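Local coordinates for bradyzoite surface antigen BSR4 (Toxoplasma gondii, PDB 2JKS), which is a surface antigen of the SAG1-related family displayed by the bradyzoite stage of the parasite, probably taking part in its interaction with the host, at residues T41-C46 with K117-L122. Numbering follows the deposited sequence.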
loop_
_atom_site.group_PDB
_atom_site.type_symbol
_atom_site.label_atom_id
_atom_site.label_comp_id
_atom_site.label_asym_id
_atom_site.label_seq_id
_atom_site.Cartn_x
_atom_site.Cartn_y
_atom_site.Cartn_z
ATOM N N THR A 41 -4.289 12.226 -6.930
ATOM C CA THR A 41 -3.389 13.304 -7.313
ATOM C C THR A 41 -3.231 14.345 -6.237
ATOM O O THR A 41 -4.213 14.951 -5.810
ATOM C CB THR A 41 -3.809 14.031 -8.610
ATOM O OG1 THR A 41 -3.821 13.106 -9.680
ATOM C CG2 THR A 41 -2.825 15.158 -8.937
ATOM N N ALA A 42 -1.984 14.567 -5.817
ATOM C CA ALA A 42 -1.668 15.651 -4.902
ATOM C C ALA A 42 -1.001 16.838 -5.640
ATOM O O ALA A 42 -0.288 16.644 -6.611
ATOM C CB ALA A 42 -0.754 15.155 -3.807
ATOM N N THR A 43 -1.265 18.072 -5.205
ATOM C CA THR A 43 -0.475 19.180 -5.705
ATOM C C THR A 43 0.146 19.963 -4.564
ATOM O O THR A 43 -0.462 20.102 -3.497
ATOM C CB THR A 43 -1.249 20.113 -6.676
ATOM O OG1 THR A 43 -2.281 20.780 -5.963
ATOM C CG2 THR A 43 -1.884 19.330 -7.831
ATOM N N PHE A 44 1.353 20.496 -4.810
ATOM C CA PHE A 44 2.122 21.234 -3.812
ATOM C C PHE A 44 2.682 22.483 -4.482
ATOM O O PHE A 44 3.352 22.391 -5.501
ATOM C CB PHE A 44 3.247 20.363 -3.212
ATOM C CG PHE A 44 3.976 21.001 -2.030
ATOM C CD1 PHE A 44 3.283 21.683 -1.039
ATOM C CD2 PHE A 44 5.368 20.883 -1.919
ATOM C CE1 PHE A 44 3.935 22.241 0.052
ATOM C CE2 PHE A 44 6.043 21.434 -0.831
ATOM C CZ PHE A 44 5.307 22.112 0.167
ATOM N N GLU A 45 2.379 23.636 -3.906
ATOM C CA GLU A 45 2.881 24.898 -4.449
ATOM C C GLU A 45 3.605 25.702 -3.371
ATOM O O GLU A 45 3.191 25.694 -2.187
ATOM C CB GLU A 45 1.754 25.697 -5.087
ATOM C CG GLU A 45 2.179 27.092 -5.495
ATOM C CD GLU A 45 1.087 27.840 -6.242
ATOM O OE1 GLU A 45 -0.088 27.389 -6.184
ATOM O OE2 GLU A 45 1.418 28.888 -6.878
ATOM N N CYS A 46 4.712 26.337 -3.753
ATOM C CA CYS A 46 5.455 27.205 -2.830
ATOM C C CYS A 46 5.785 28.529 -3.465
ATOM O O CYS A 46 6.417 28.564 -4.522
ATOM C CB CYS A 46 6.726 26.527 -2.358
ATOM S SG CYS A 46 6.328 24.994 -1.512
ATOM N N LYS A 117 5.358 24.906 -8.485
ATOM C CA LYS A 117 4.307 23.983 -8.179
ATOM C C LYS A 117 4.679 22.605 -8.740
ATOM O O LYS A 117 5.341 22.513 -9.780
ATOM C CB LYS A 117 2.971 24.494 -8.704
ATOM C CG LYS A 117 1.768 23.616 -8.293
ATOM C CD LYS A 117 0.483 24.327 -8.646
ATOM C CE LYS A 117 -0.744 23.492 -8.452
ATOM N NZ LYS A 117 -1.910 24.424 -8.704
ATOM N N TRP A 118 4.253 21.563 -8.019
ATOM C CA TRP A 118 4.538 20.163 -8.288
ATOM C C TRP A 118 3.247 19.371 -8.157
ATOM O O TRP A 118 2.370 19.742 -7.375
ATOM C CB TRP A 118 5.579 19.576 -7.322
ATOM C CG TRP A 118 6.895 20.287 -7.329
ATOM C CD1 TRP A 118 7.996 19.990 -8.104
ATOM C CD2 TRP A 118 7.245 21.420 -6.544
ATOM N NE1 TRP A 118 9.013 20.876 -7.828
ATOM C CE2 TRP A 118 8.581 21.760 -6.870
ATOM C CE3 TRP A 118 6.570 22.173 -5.550
ATOM C CZ2 TRP A 118 9.244 22.846 -6.266
ATOM C CZ3 TRP A 118 7.223 23.237 -4.949
ATOM C CH2 TRP A 118 8.559 23.565 -5.302
ATOM N N SER A 119 3.176 18.262 -8.898
ATOM C CA SER A 119 2.015 17.364 -8.954
ATOM C C SER A 119 2.528 15.954 -8.729
ATOM O O SER A 119 3.570 15.610 -9.280
ATOM C CB SER A 119 1.437 17.363 -10.395
ATOM O OG SER A 119 0.599 18.461 -10.583
ATOM N N LEU A 120 1.817 15.145 -7.937
ATOM C CA LEU A 120 2.124 13.721 -7.774
ATOM C C LEU A 120 0.860 12.984 -8.126
ATOM O O LEU A 120 -0.180 13.171 -7.480
ATOM C CB LEU A 120 2.617 13.371 -6.349
ATOM C CG LEU A 120 2.675 11.878 -5.955
ATOM C CD1 LEU A 120 3.664 11.134 -6.848
ATOM C CD2 LEU A 120 3.051 11.669 -4.442
ATOM N N GLU A 121 0.912 12.189 -9.191
ATOM C CA GLU A 121 -0.283 11.447 -9.609
ATOM C C GLU A 121 -0.008 9.950 -9.402
ATOM O O GLU A 121 0.806 9.367 -10.077
ATOM C CB GLU A 121 -0.635 11.738 -11.088
ATOM C CG GLU A 121 -1.724 10.800 -11.637
ATOM C CD GLU A 121 -1.898 10.961 -13.110
ATOM O OE1 GLU A 121 -0.930 10.682 -13.873
ATOM O OE2 GLU A 121 -3.003 11.358 -13.518
ATOM N N LEU A 122 -0.672 9.331 -8.429
ATOM C CA LEU A 122 -0.565 7.898 -8.351
ATOM C C LEU A 122 -1.516 7.213 -9.319
ATOM O O LEU A 122 -2.566 7.774 -9.650
ATOM C CB LEU A 122 -0.802 7.429 -6.918
ATOM C CG LEU A 122 0.098 8.096 -5.890
ATOM C CD1 LEU A 122 -0.261 7.550 -4.531
ATOM C CD2 LEU A 122 1.561 7.900 -6.208
HETATM O O HOH W 1 -2.049 25.636 -5.509
#
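Phe44 and Trp118 face each other as a hydrogen-bonded pair of antiparallel strands, their backbones tied by Trp118 N to Phe44 O (2.8 Å) and Phe44 N to Trp118 O (2.9 Å). Ala42 and Leu120 repeat the paired bonds two residues along. Between the two pairs Thr43 CA makes a CA-H...O contact with Trp118 O at 3.3 Å. The two aromatic side chains lie alongside and point the same way, Phe44 CD2 meeting Trp118 CE3 at 4.0 Å. The indole CG lies beside its own backbone N (chi1 -58°), and the benzo edge is turned toward strand 41-46, where its CE3 comes to 3.2 Å from Phe44 O, which lies near the ring plane. Farther along that edge, CZ3 meets Cys46 SG at 4.0 Å, while the same sulfur sits over one face of the Phe44 ring, offset toward its rim. Cys46 is disulfide-bonded to Cys138 of strand 132-141, and Ile61 of strand 53-67 touches both side chains, so this face joins the two sheets of the SRS domain sandwich. On the other face Lys117, extended beyond CG, runs across Glu45 CB and reaches Thr43, CE lying 3.9 Å from Thr43 CB. Thr43 OG1 hydrogen-bonds to Asp13 OD1 of the neighbouring strand 13-17. Lys117 NZ and Glu45 OE1 stay beyond salt-bridge range; a water gives OE1 a hydrogen bond and accepts only a weak one from NZ. The pairing thus combines a buried, largely apolar face, carrying one disulfide, with a partly exposed polar one, where charge attraction probably adds little to the backbone bonds.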